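Local coordinates for putative thiosugar synthase (Amycolatopsis orientalis, PDB 4N6F), which probably makes a thiosugar by adding sulphur from a carrier protein to a sugar phosphate held covalently in a TIM-barrel active site related to thiazole synthase, at residues L161-S166 and I189-E194; K110-G115 and L140-P145; R20-R25 and D77-G82; R25-I30 and A48-T53. All blocks are in the same frame, centred on the assembly; numbering follows the deposited sequence.

Interaction 1. Residues L161-S166 and I189-E194; sequences LRVMAS and IPVVVE. With F6R (fructose -6-phosphate), chain F.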
# COMPACT_ATOMS: atom_id res chain seq x y z
N LEU A 161 9.15 13.96 -14.35
CA LEU A 161 8.36 15.01 -13.72
C LEU A 161 8.05 14.63 -12.30
O LEU A 161 7.48 13.58 -12.06
CB LEU A 161 7.01 15.16 -14.42
CG LEU A 161 6.73 16.41 -15.23
CD1 LEU A 161 5.27 16.40 -15.63
CD2 LEU A 161 7.06 17.66 -14.41
N ARG A 162 8.38 15.50 -11.36
CA ARG A 162 7.92 15.34 -9.99
C ARG A 162 6.65 16.17 -9.86
O ARG A 162 6.62 17.34 -10.26
CB ARG A 162 9.00 15.77 -9.00
CG ARG A 162 10.29 14.94 -9.09
CD ARG A 162 11.54 15.75 -8.79
NE ARG A 162 11.42 16.43 -7.50
CZ ARG A 162 11.81 17.68 -7.24
NH1 ARG A 162 11.60 18.18 -6.03
NH2 ARG A 162 12.38 18.44 -8.16
N VAL A 163 5.60 15.54 -9.34
CA VAL A 163 4.27 16.15 -9.29
C VAL A 163 3.76 16.16 -7.84
O VAL A 163 3.83 15.15 -7.15
CB VAL A 163 3.29 15.38 -10.21
CG1 VAL A 163 1.87 15.90 -10.07
CG2 VAL A 163 3.74 15.49 -11.66
N MET A 164 3.26 17.31 -7.38
CA MET A 164 2.91 17.49 -5.98
C MET A 164 1.63 16.77 -5.65
O MET A 164 0.62 16.97 -6.30
CB MET A 164 2.79 18.97 -5.62
CG MET A 164 2.27 19.22 -4.20
SD MET A 164 2.53 20.91 -3.62
CE MET A 164 4.02 20.70 -2.66
N ALA A 165 1.69 15.91 -4.63
CA ALA A 165 0.53 15.18 -4.14
C ALA A 165 -0.28 16.02 -3.16
O ALA A 165 -1.50 16.08 -3.25
CB ALA A 165 0.99 13.89 -3.47
N SER A 166 0.40 16.65 -2.21
CA SER A 166 -0.21 17.58 -1.26
C SER A 166 0.91 18.44 -0.66
O SER A 166 2.07 18.27 -1.04
CB SER A 166 -0.98 16.82 -0.18
OG SER A 166 -0.14 15.93 0.51
N ILE A 189 6.80 11.19 -20.21
CA ILE A 189 7.97 10.98 -19.34
C ILE A 189 7.51 10.43 -18.00
O ILE A 189 6.38 10.67 -17.58
CB ILE A 189 8.82 12.25 -19.19
CG1 ILE A 189 7.99 13.44 -18.76
CG2 ILE A 189 9.52 12.56 -20.51
CD1 ILE A 189 8.83 14.63 -18.34
N PRO A 190 8.39 9.69 -17.31
CA PRO A 190 8.01 9.15 -16.02
C PRO A 190 7.62 10.24 -15.01
O PRO A 190 8.21 11.32 -15.00
CB PRO A 190 9.28 8.43 -15.55
CG PRO A 190 10.01 8.10 -16.80
CD PRO A 190 9.75 9.27 -17.70
N VAL A 191 6.62 9.92 -14.18
CA VAL A 191 6.14 10.80 -13.13
C VAL A 191 6.51 10.24 -11.76
O VAL A 191 6.31 9.05 -11.47
CB VAL A 191 4.60 11.00 -13.24
CG1 VAL A 191 4.03 11.68 -12.01
CG2 VAL A 191 4.27 11.83 -14.47
N VAL A 192 7.10 11.11 -10.94
CA VAL A 192 7.44 10.84 -9.55
C VAL A 192 6.45 11.63 -8.69
O VAL A 192 6.35 12.86 -8.82
CB VAL A 192 8.88 11.30 -9.20
CG1 VAL A 192 9.20 11.08 -7.72
CG2 VAL A 192 9.92 10.60 -10.06
N VAL A 193 5.70 10.94 -7.84
CA VAL A 193 4.78 11.61 -6.92
C VAL A 193 5.56 12.08 -5.68
O VAL A 193 6.38 11.34 -5.13
CB VAL A 193 3.58 10.71 -6.54
CG1 VAL A 193 2.73 11.35 -5.45
CG2 VAL A 193 2.72 10.47 -7.77
N GLU A 194 5.31 13.32 -5.26
CA GLU A 194 6.12 13.95 -4.23
C GLU A 194 5.35 15.05 -3.50
O GLU A 194 4.54 15.76 -4.10
CB GLU A 194 7.38 14.53 -4.88
CG GLU A 194 8.34 15.29 -3.96
CD GLU A 194 9.61 15.73 -4.67
OE1 GLU A 194 10.31 16.63 -4.14
OE2 GLU A 194 9.90 15.20 -5.78
C1 F6R F . 13.16 18.59 -3.13
C2 F6R F . 13.10 17.99 -1.75
C3 F6R F . 12.03 18.37 -0.76
C4 F6R F . 10.73 17.67 -1.15
C5 F6R F . 9.72 17.66 -0.01
C6 F6R F . 8.70 16.55 -0.18
O2 F6R F . 13.90 17.12 -1.43
O3 F6R F . 11.80 19.78 -0.64
O4 F6R F . 10.15 18.34 -2.29
O5 F6R F . 10.35 17.50 1.26
O6 F6R F . 7.70 16.70 0.82
P F6R F . 7.66 15.83 2.16
O1P F6R F . 8.74 16.45 3.00
O2P F6R F . 7.94 14.41 1.77
O3P F6R F . 6.24 16.04 2.60
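Arg162 and Glu194 meet on the inner side of two neighbouring parallel strands of a TIM barrel, beside the bound fructose 6-phosphate. The arginine grips the carboxylate side-on in a salt bridge. Its NE meets OE2 of Glu194 at 2.6 Å, and its NH1 meets OE1 of Glu194 at 2.8 Å. The second bond is nearly straight, at 177°. Both oxygens lie close to the guanidinium plane and are met on their syn sides, although the two flat groups are turned 33° apart. Glu194 OE1 also accepts a bond from O4 of the sugar phosphate, 2.5 Å away. The glutamate reaches that far because its CG stands anti to the backbone N (chi1 178°) and the chain beyond is extended. In the next shell, Arg162 NH1 also forms a salt bridge with Asp112, and NH2 bonds to the backbone O of Leu140, which fixes the guanidinium in rotation. With an alanine in place of this arginine, the Glu194 carboxylate would probably lose both N-H donors and become free to turn away from the sugar. The two strands and helix 177-186 form a beta-alpha-beta unit. Val192 sits between two backbone bonds: its N to Leu161 O, 2.7 Å, and its O to Val163 N, 2.8 Å. On the opposite face, under helix 177-186, Val163 CG2 packs on Val191 CG1. Further along, the methyl CB of Ala165 touches CG1 of Val193 at 3.7 Å.

Interaction 2. Residues K110-G115 and L140-P145; sequences KLDVRG and LPFILP. With F6R (fructose -6-phosphate), chain F.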
# COMPACT_ATOMS: atom_id res chain seq x y z
N LYS A 110 17.76 17.81 -9.72
CA LYS A 110 16.48 17.94 -9.05
C LYS A 110 16.19 19.41 -9.03
O LYS A 110 16.80 20.16 -8.29
CB LYS A 110 16.56 17.29 -7.67
CG LYS A 110 15.36 17.49 -6.77
CD LYS A 110 15.55 16.75 -5.45
CE LYS A 110 14.36 16.89 -4.50
NZ LYS A 110 14.42 18.20 -3.83
N LEU A 111 15.29 19.85 -9.90
CA LEU A 111 15.04 21.27 -10.11
C LEU A 111 13.83 21.70 -9.32
O LEU A 111 12.72 21.18 -9.53
CB LEU A 111 14.82 21.56 -11.59
CG LEU A 111 14.44 22.99 -11.97
CD1 LEU A 111 15.53 23.98 -11.60
CD2 LEU A 111 14.12 23.06 -13.45
N ASP A 112 14.05 22.64 -8.41
CA ASP A 112 13.01 23.20 -7.56
C ASP A 112 13.06 24.73 -7.64
O ASP A 112 14.12 25.34 -7.42
CB ASP A 112 13.23 22.74 -6.11
CG ASP A 112 12.82 21.30 -5.88
OD1 ASP A 112 11.63 20.99 -6.02
OD2 ASP A 112 13.68 20.46 -5.55
N VAL A 113 11.93 25.32 -8.01
CA VAL A 113 11.73 26.76 -8.02
C VAL A 113 10.39 27.01 -7.33
O VAL A 113 9.33 26.74 -7.90
CB VAL A 113 11.68 27.31 -9.46
CG1 VAL A 113 11.51 28.83 -9.45
CG2 VAL A 113 12.94 26.93 -10.22
N ARG A 114 10.45 27.52 -6.10
CA ARG A 114 9.25 27.63 -5.27
C ARG A 114 8.90 29.06 -4.88
O ARG A 114 9.77 29.92 -4.75
CB ARG A 114 9.43 26.80 -4.00
CG ARG A 114 9.87 25.39 -4.31
CD ARG A 114 9.83 24.50 -3.10
NE ARG A 114 10.15 23.13 -3.49
CZ ARG A 114 10.20 22.09 -2.66
NH1 ARG A 114 9.96 22.26 -1.36
NH2 ARG A 114 10.51 20.89 -3.14
N GLY A 115 7.60 29.29 -4.70
CA GLY A 115 7.10 30.50 -4.06
C GLY A 115 7.37 30.45 -2.56
O GLY A 115 7.74 29.40 -2.02
N LEU A 140 14.78 17.02 -13.56
CA LEU A 140 13.62 16.49 -12.88
C LEU A 140 12.97 17.64 -12.09
O LEU A 140 13.28 17.85 -10.91
CB LEU A 140 14.02 15.34 -11.94
CG LEU A 140 14.50 14.04 -12.60
CD1 LEU A 140 15.98 14.07 -12.94
CD2 LEU A 140 14.24 12.85 -11.69
N PRO A 141 12.08 18.40 -12.77
CA PRO A 141 11.38 19.51 -12.14
C PRO A 141 10.18 19.08 -11.30
O PRO A 141 9.61 18.02 -11.52
CB PRO A 141 10.94 20.37 -13.32
CG PRO A 141 10.92 19.46 -14.50
CD PRO A 141 11.82 18.31 -14.22
N PHE A 142 9.83 19.93 -10.34
CA PHE A 142 8.71 19.72 -9.42
C PHE A 142 7.63 20.72 -9.80
O PHE A 142 7.90 21.92 -9.93
CB PHE A 142 9.21 19.97 -7.99
CG PHE A 142 8.27 19.51 -6.90
CD1 PHE A 142 7.37 18.48 -7.08
CD2 PHE A 142 8.36 20.09 -5.64
CE1 PHE A 142 6.54 18.07 -6.05
CE2 PHE A 142 7.53 19.69 -4.60
CZ PHE A 142 6.62 18.67 -4.80
N ILE A 143 6.41 20.22 -10.02
CA ILE A 143 5.27 21.07 -10.37
C ILE A 143 4.00 20.68 -9.62
O ILE A 143 3.85 19.54 -9.16
CB ILE A 143 4.95 21.04 -11.89
CG1 ILE A 143 4.56 19.63 -12.36
CG2 ILE A 143 6.14 21.54 -12.69
CD1 ILE A 143 3.83 19.61 -13.69
N LEU A 144 3.11 21.66 -9.48
CA LEU A 144 1.71 21.41 -9.18
C LEU A 144 1.09 20.74 -10.39
O LEU A 144 1.40 21.11 -11.53
CB LEU A 144 0.96 22.72 -8.89
CG LEU A 144 1.47 23.59 -7.74
CD1 LEU A 144 0.61 24.85 -7.62
CD2 LEU A 144 1.47 22.82 -6.44
N PRO A 145 0.20 19.76 -10.14
CA PRO A 145 -0.37 19.01 -11.26
C PRO A 145 -1.13 19.94 -12.20
O PRO A 145 -2.22 20.39 -11.89
CB PRO A 145 -1.31 18.00 -10.57
CG PRO A 145 -1.54 18.53 -9.20
CD PRO A 145 -0.31 19.30 -8.84
C1 F6R F . 13.16 18.59 -3.13
C2 F6R F . 13.10 17.99 -1.75
C3 F6R F . 12.03 18.37 -0.76
C4 F6R F . 10.73 17.67 -1.15
C5 F6R F . 9.72 17.66 -0.01
C6 F6R F . 8.70 16.55 -0.18
O2 F6R F . 13.90 17.12 -1.43
O3 F6R F . 11.80 19.78 -0.64
O4 F6R F . 10.15 18.34 -2.29
O5 F6R F . 10.35 17.50 1.26
O6 F6R F . 7.70 16.70 0.82
P F6R F . 7.66 15.83 2.16
O1P F6R F . 8.74 16.45 3.00
O2P F6R F . 7.94 14.41 1.77
O3P F6R F . 6.24 16.04 2.60
O HOH W 1 9.70 23.79 -9.01
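Asp112 OD1 rests against CB of Phe142 at 3.3 Å and is gripped by two arginines. NH2 of Arg114 bonds to Asp112 OD1 at 3.1 Å, approaching from above the carboxylate plane but within its own guanidinium plane. The other grip is the salt bridge from Arg162. The Asp112 carboxylate stands almost square to the Phe142 ring, with the two planes 89° apart. Arg114 runs extended from CG to NE, and its NH2 comes to 3.4 Å from CD2 of Phe142. The same NH2 donates to O4 of fructose 6-phosphate at 2.7 Å and more weakly to O3 of the sugar. A methionine in place of Arg114 would probably leave the two sugar hydroxyls without this donor and Asp112 with one positive partner fewer. Below these groups, strands 108-111 and 138-143 run parallel as neighbours in the barrel. Leu111 N bonds to Leu140 O at 3.0 Å, while the return bond from Phe142 N to Leu111 O is weak. Past the end of strand 108-111, a water takes over, accepting from Val113 N and donating to Phe142 O. Lys110 extends to CE, then turns at chi4 (-79°), and its NZ is joined to C1 of the sugar by a covalent bond of 1.5 Å. That is a single-bond length, and the neighbouring C2 carries the carbonyl oxygen O2, so the ligand is consistent with a lysine-bound aminoketone adduct.

Interaction 3. Residues R20-R25 and D77-G82; sequences REFRSR and DFTWIG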
# COMPACT_ATOMS: atom_id res chain seq x y z
N ARG A 20 23.29 5.88 -16.68
CA ARG A 20 22.76 5.75 -15.31
C ARG A 20 21.31 5.28 -15.31
O ARG A 20 20.43 5.93 -15.89
CB ARG A 20 22.89 7.08 -14.55
CG ARG A 20 24.32 7.56 -14.34
CD ARG A 20 25.20 6.55 -13.60
NE ARG A 20 24.52 5.99 -12.42
CZ ARG A 20 24.99 5.02 -11.66
NH1 ARG A 20 26.17 4.46 -11.91
NH2 ARG A 20 24.27 4.59 -10.62
N GLU A 21 21.07 4.15 -14.65
CA GLU A 21 19.74 3.57 -14.53
C GLU A 21 19.12 3.89 -13.17
O GLU A 21 19.79 3.79 -12.14
CB GLU A 21 19.81 2.06 -14.75
CG GLU A 21 20.23 1.69 -16.16
CD GLU A 21 20.48 0.21 -16.37
OE1 GLU A 21 20.97 -0.45 -15.43
OE2 GLU A 21 20.20 -0.29 -17.47
N PHE A 22 17.84 4.26 -13.18
CA PHE A 22 17.05 4.47 -11.96
C PHE A 22 16.11 3.28 -11.83
O PHE A 22 15.21 3.13 -12.65
CB PHE A 22 16.18 5.72 -12.05
CG PHE A 22 16.95 7.02 -12.11
CD1 PHE A 22 17.79 7.31 -13.18
CD2 PHE A 22 16.80 7.97 -11.11
CE1 PHE A 22 18.50 8.50 -13.23
CE2 PHE A 22 17.48 9.17 -11.16
CZ PHE A 22 18.34 9.44 -12.23
N ARG A 23 16.32 2.47 -10.79
CA ARG A 23 15.50 1.29 -10.54
C ARG A 23 14.62 1.40 -9.29
O ARG A 23 13.46 0.97 -9.30
CB ARG A 23 16.39 0.06 -10.37
CG ARG A 23 17.17 -0.34 -11.61
CD ARG A 23 17.97 -1.61 -11.36
NE ARG A 23 17.97 -2.47 -12.54
CZ ARG A 23 18.80 -2.34 -13.57
NH1 ARG A 23 19.72 -1.39 -13.59
NH2 ARG A 23 18.70 -3.18 -14.60
N SER A 24 15.19 1.89 -8.19
CA SER A 24 14.47 2.00 -6.94
C SER A 24 13.26 2.90 -7.12
O SER A 24 13.36 3.94 -7.75
CB SER A 24 15.34 2.60 -5.84
OG SER A 24 16.58 1.94 -5.78
N ARG A 25 12.15 2.48 -6.53
CA ARG A 25 10.88 3.17 -6.64
C ARG A 25 10.64 4.18 -5.52
O ARG A 25 9.61 4.84 -5.50
CB ARG A 25 9.76 2.13 -6.63
CG ARG A 25 9.89 1.08 -7.71
CD ARG A 25 9.65 1.74 -9.05
NE ARG A 25 9.86 0.83 -10.16
CZ ARG A 25 9.32 0.99 -11.37
NH1 ARG A 25 8.52 2.02 -11.63
NH2 ARG A 25 9.57 0.10 -12.32
N ASP A 77 27.29 2.78 -5.75
CA ASP A 77 26.08 2.11 -6.22
C ASP A 77 24.95 3.09 -6.55
O ASP A 77 23.93 2.69 -7.07
CB ASP A 77 25.58 1.10 -5.17
CG ASP A 77 26.48 -0.13 -5.05
OD1 ASP A 77 27.41 -0.31 -5.88
OD2 ASP A 77 26.25 -0.94 -4.12
N PHE A 78 25.13 4.38 -6.24
CA PHE A 78 24.07 5.36 -6.38
C PHE A 78 24.33 6.24 -7.60
O PHE A 78 25.48 6.52 -7.94
CB PHE A 78 24.00 6.25 -5.14
CG PHE A 78 23.49 5.55 -3.91
CD1 PHE A 78 24.27 4.60 -3.26
CD2 PHE A 78 22.24 5.84 -3.40
CE1 PHE A 78 23.81 3.96 -2.13
CE2 PHE A 78 21.77 5.21 -2.26
CZ PHE A 78 22.56 4.25 -1.63
N THR A 79 23.25 6.66 -8.25
CA THR A 79 23.32 7.77 -9.19
C THR A 79 23.28 9.06 -8.39
O THR A 79 22.36 9.26 -7.58
CB THR A 79 22.16 7.75 -10.19
OG1 THR A 79 22.22 6.54 -10.95
CG2 THR A 79 22.23 8.94 -11.14
N TRP A 80 24.25 9.94 -8.60
CA TRP A 80 24.31 11.22 -7.89
C TRP A 80 23.56 12.27 -8.67
O TRP A 80 23.77 12.43 -9.87
CB TRP A 80 25.76 11.68 -7.69
CG TRP A 80 26.57 10.84 -6.75
CD1 TRP A 80 26.50 9.49 -6.58
CD2 TRP A 80 27.60 11.30 -5.87
NE1 TRP A 80 27.41 9.08 -5.63
CE2 TRP A 80 28.10 10.17 -5.18
CE3 TRP A 80 28.15 12.55 -5.59
CZ2 TRP A 80 29.13 10.26 -4.24
CZ3 TRP A 80 29.17 12.64 -4.65
CH2 TRP A 80 29.64 11.50 -3.98
N ILE A 81 22.68 13.01 -8.00
CA ILE A 81 21.99 14.10 -8.66
C ILE A 81 22.03 15.34 -7.78
O ILE A 81 21.95 15.26 -6.56
CB ILE A 81 20.53 13.72 -9.05
CG1 ILE A 81 19.59 13.66 -7.84
CG2 ILE A 81 20.51 12.38 -9.79
CD1 ILE A 81 18.14 13.72 -8.25
N GLY A 82 22.17 16.50 -8.42
CA GLY A 82 22.17 17.75 -7.69
C GLY A 82 20.77 18.24 -7.42
O GLY A 82 19.78 17.66 -7.88
O HOH W 2 20.76 4.76 -9.92
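Arg20 folds back on itself at chi2 (-57°) and chi3 (-46°), and this double bend brings the side of its guanidinium to the hydroxyl of Thr79. The threonine answers with OG1 set anti to its carbonyl carbon (chi1 -61°), facing the arginine. Two nitrogens then grip one oxygen: NE and NH2 of Arg20 each donate to OG1 of Thr79 at 2.8 Å. OG1 lies almost in the guanidinium plane, and neither bond is straight. The carbonyl oxygen of Phe78 sits over one face of the same guanidinium, 4.0 Å from Arg20 CZ. A water completes the polar patch. It lies 2.5 Å from Thr79 OG1 and donates to the backbone O of Glu21 at 2.6 Å. At the root of the arginine, CB lies beside the methyl CG2 of Thr79, at 3.9 Å. Phe22, two residues further along the same strand, approaches that methyl, with CZ of Phe22 4.1 Å from CG2 of Thr79. The same CZ comes to 4.4 Å from CG2 of Ile81, deeper along the strand. The residues are thus polar toward the rim and apolar toward the barrel interior. Strand 20-22 pairs antiparallel with strand 15-17, and this small hairpin lies across the N-terminal end of the barrel. Its Phe22 also packs on Val50 of strand 50-52, and strand 79-83 sits between that strand and strand 108-111.

Interaction 4. Residues R25-I30 and A48-T53; sequences RILVGI and ADVFIT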
# COMPACT_ATOMS: atom_id res chain seq x y z
N ARG A 25 12.15 2.48 -6.53
CA ARG A 25 10.88 3.17 -6.64
C ARG A 25 10.64 4.18 -5.52
O ARG A 25 9.61 4.84 -5.50
CB ARG A 25 9.76 2.13 -6.63
CG ARG A 25 9.89 1.08 -7.71
CD ARG A 25 9.65 1.74 -9.05
NE ARG A 25 9.86 0.83 -10.16
CZ ARG A 25 9.32 0.99 -11.37
NH1 ARG A 25 8.52 2.02 -11.63
NH2 ARG A 25 9.57 0.10 -12.32
N ILE A 26 11.59 4.28 -4.60
CA ILE A 26 11.57 5.27 -3.54
C ILE A 26 12.79 6.17 -3.71
O ILE A 26 13.92 5.67 -3.74
CB ILE A 26 11.63 4.62 -2.14
CG1 ILE A 26 10.42 3.72 -1.88
CG2 ILE A 26 11.71 5.68 -1.07
CD1 ILE A 26 9.09 4.46 -1.85
N LEU A 27 12.56 7.47 -3.85
CA LEU A 27 13.62 8.46 -3.75
C LEU A 27 13.51 9.08 -2.36
O LEU A 27 12.40 9.29 -1.86
CB LEU A 27 13.47 9.54 -4.82
CG LEU A 27 13.58 9.15 -6.29
CD1 LEU A 27 13.23 10.32 -7.19
CD2 LEU A 27 14.98 8.72 -6.64
N VAL A 28 14.64 9.37 -1.74
CA VAL A 28 14.65 9.98 -0.42
C VAL A 28 15.25 11.37 -0.49
O VAL A 28 16.40 11.53 -0.89
CB VAL A 28 15.43 9.14 0.60
CG1 VAL A 28 15.34 9.78 1.98
CG2 VAL A 28 14.89 7.72 0.66
N GLY A 29 14.45 12.36 -0.10
CA GLY A 29 14.86 13.75 -0.15
C GLY A 29 15.65 14.05 1.10
O GLY A 29 15.11 14.56 2.08
N ILE A 30 16.94 13.73 1.05
CA ILE A 30 17.83 13.80 2.21
C ILE A 30 18.55 15.14 2.35
O ILE A 30 19.23 15.36 3.35
CB ILE A 30 18.96 12.73 2.14
CG1 ILE A 30 19.78 12.90 0.86
CG2 ILE A 30 18.38 11.32 2.23
CD1 ILE A 30 21.14 12.24 0.92
N ALA A 48 17.09 2.61 -1.76
CA ALA A 48 17.34 3.72 -2.67
C ALA A 48 18.57 3.52 -3.55
O ALA A 48 19.56 2.92 -3.13
CB ALA A 48 17.50 5.00 -1.87
N ASP A 49 18.53 4.06 -4.77
CA ASP A 49 19.70 4.08 -5.66
C ASP A 49 20.02 5.46 -6.23
O ASP A 49 20.84 5.59 -7.14
CB ASP A 49 19.53 3.05 -6.79
CG ASP A 49 18.40 3.40 -7.77
OD1 ASP A 49 17.84 4.53 -7.73
OD2 ASP A 49 18.06 2.53 -8.60
N VAL A 50 19.38 6.50 -5.69
CA VAL A 50 19.67 7.88 -6.07
C VAL A 50 20.19 8.62 -4.84
O VAL A 50 19.58 8.56 -3.78
CB VAL A 50 18.42 8.58 -6.62
CG1 VAL A 50 18.64 10.08 -6.79
CG2 VAL A 50 18.02 7.97 -7.96
N PHE A 51 21.31 9.33 -4.99
CA PHE A 51 21.91 10.09 -3.91
C PHE A 51 21.78 11.56 -4.25
O PHE A 51 22.45 12.06 -5.13
CB PHE A 51 23.38 9.69 -3.76
CG PHE A 51 24.13 10.48 -2.72
CD1 PHE A 51 23.67 10.55 -1.42
CD2 PHE A 51 25.31 11.15 -3.06
CE1 PHE A 51 24.36 11.28 -0.46
CE2 PHE A 51 26.00 11.89 -2.10
CZ PHE A 51 25.52 11.95 -0.80
N ILE A 52 20.91 12.26 -3.54
CA ILE A 52 20.67 13.64 -3.83
C ILE A 52 21.66 14.45 -3.04
O ILE A 52 21.64 14.44 -1.86
CB ILE A 52 19.24 14.06 -3.49
CG1 ILE A 52 18.25 13.39 -4.42
CG2 ILE A 52 19.09 15.55 -3.60
CD1 ILE A 52 16.88 13.27 -3.85
N THR A 53 22.55 15.12 -3.73
CA THR A 53 23.71 15.68 -3.14
C THR A 53 23.87 17.18 -3.23
O THR A 53 23.55 17.79 -4.20
CB THR A 53 24.96 14.99 -3.63
OG1 THR A 53 26.05 15.34 -2.79
CG2 THR A 53 25.27 15.38 -5.01
O HOH W 3 16.21 6.02 -5.07
O HOH W 4 19.19 10.80 -1.90
O HOH W 5 16.92 8.21 -3.21
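Segments 25-30 and 48-53 run in roughly the same direction, 39° apart, yet no hydrogen bond joins them directly. They carry the first two strands of the TIM barrel, 26-28 and 50-52, and waters bridge the seam where the cylinder closes. One water accepts from Asp49 N and donates to Ile26 O, which is 2.7 Å from it. The next accepts from Val28 N at 3.0 Å and donates to Val50 O at 2.7 Å. A third donates to both Val28 O and Val50 O, and accepts from Ile52 N at 2.8 Å. The backbone polar groups are thus met much as they would be by a paired strand, one water further apart. Among the side chains, Leu27 and Val50 meet closely inside the barrel. CD2 of Leu27 lies 3.4 Å from CG2 of Val50, tighter than usual van der Waals contact. Toward the C-terminal end, CD1 of Ile52 reaches across to Val28 O, 3.5 Å away, and also touches CA of Gly29. Gly29 is the centre of an inverse gamma turn and touches the bound fructose 6-phosphate. Ile30, the last residue of that turn, has CG1 between its backbone N and carbonyl carbon (chi1 58°). This sends its CD1 to CE1 of Phe51 at 3.6 Å, the two side chains crossing at about a right angle. The Phe51 ring also packs edge-to-face with Trp80. The chemistry is divided: water carries the backbone bonding across the seam, while the direct contacts are made by apolar side chains, which meet one another or lie against backbone carbonyls.

From the N terminus, the first contact begins at the hairpin strand 20-22, and interaction 3 closes a long loop when the chain returns as strand 79-83. Interaction 4 falls within that loop, bringing strands 26-28 and 50-52 together round helix 36-46. These two contacts share Arg25 and touch through Phe22 and Val50. Interaction 2 follows in series, round helix 122-134. Its Lys110 bonds through N to Gly82 O of interaction 3. Interaction 1 comes last, round helix 177-186, and its Arg162 N meets Pro141 O of interaction 2. No loops cross. Interactions 1 and 2 frame the sugar phosphate, which Gly29 of interaction 4 also touches; interaction 3 ties the hairpin to the barrel and interaction 4 closes its water-bridged seam.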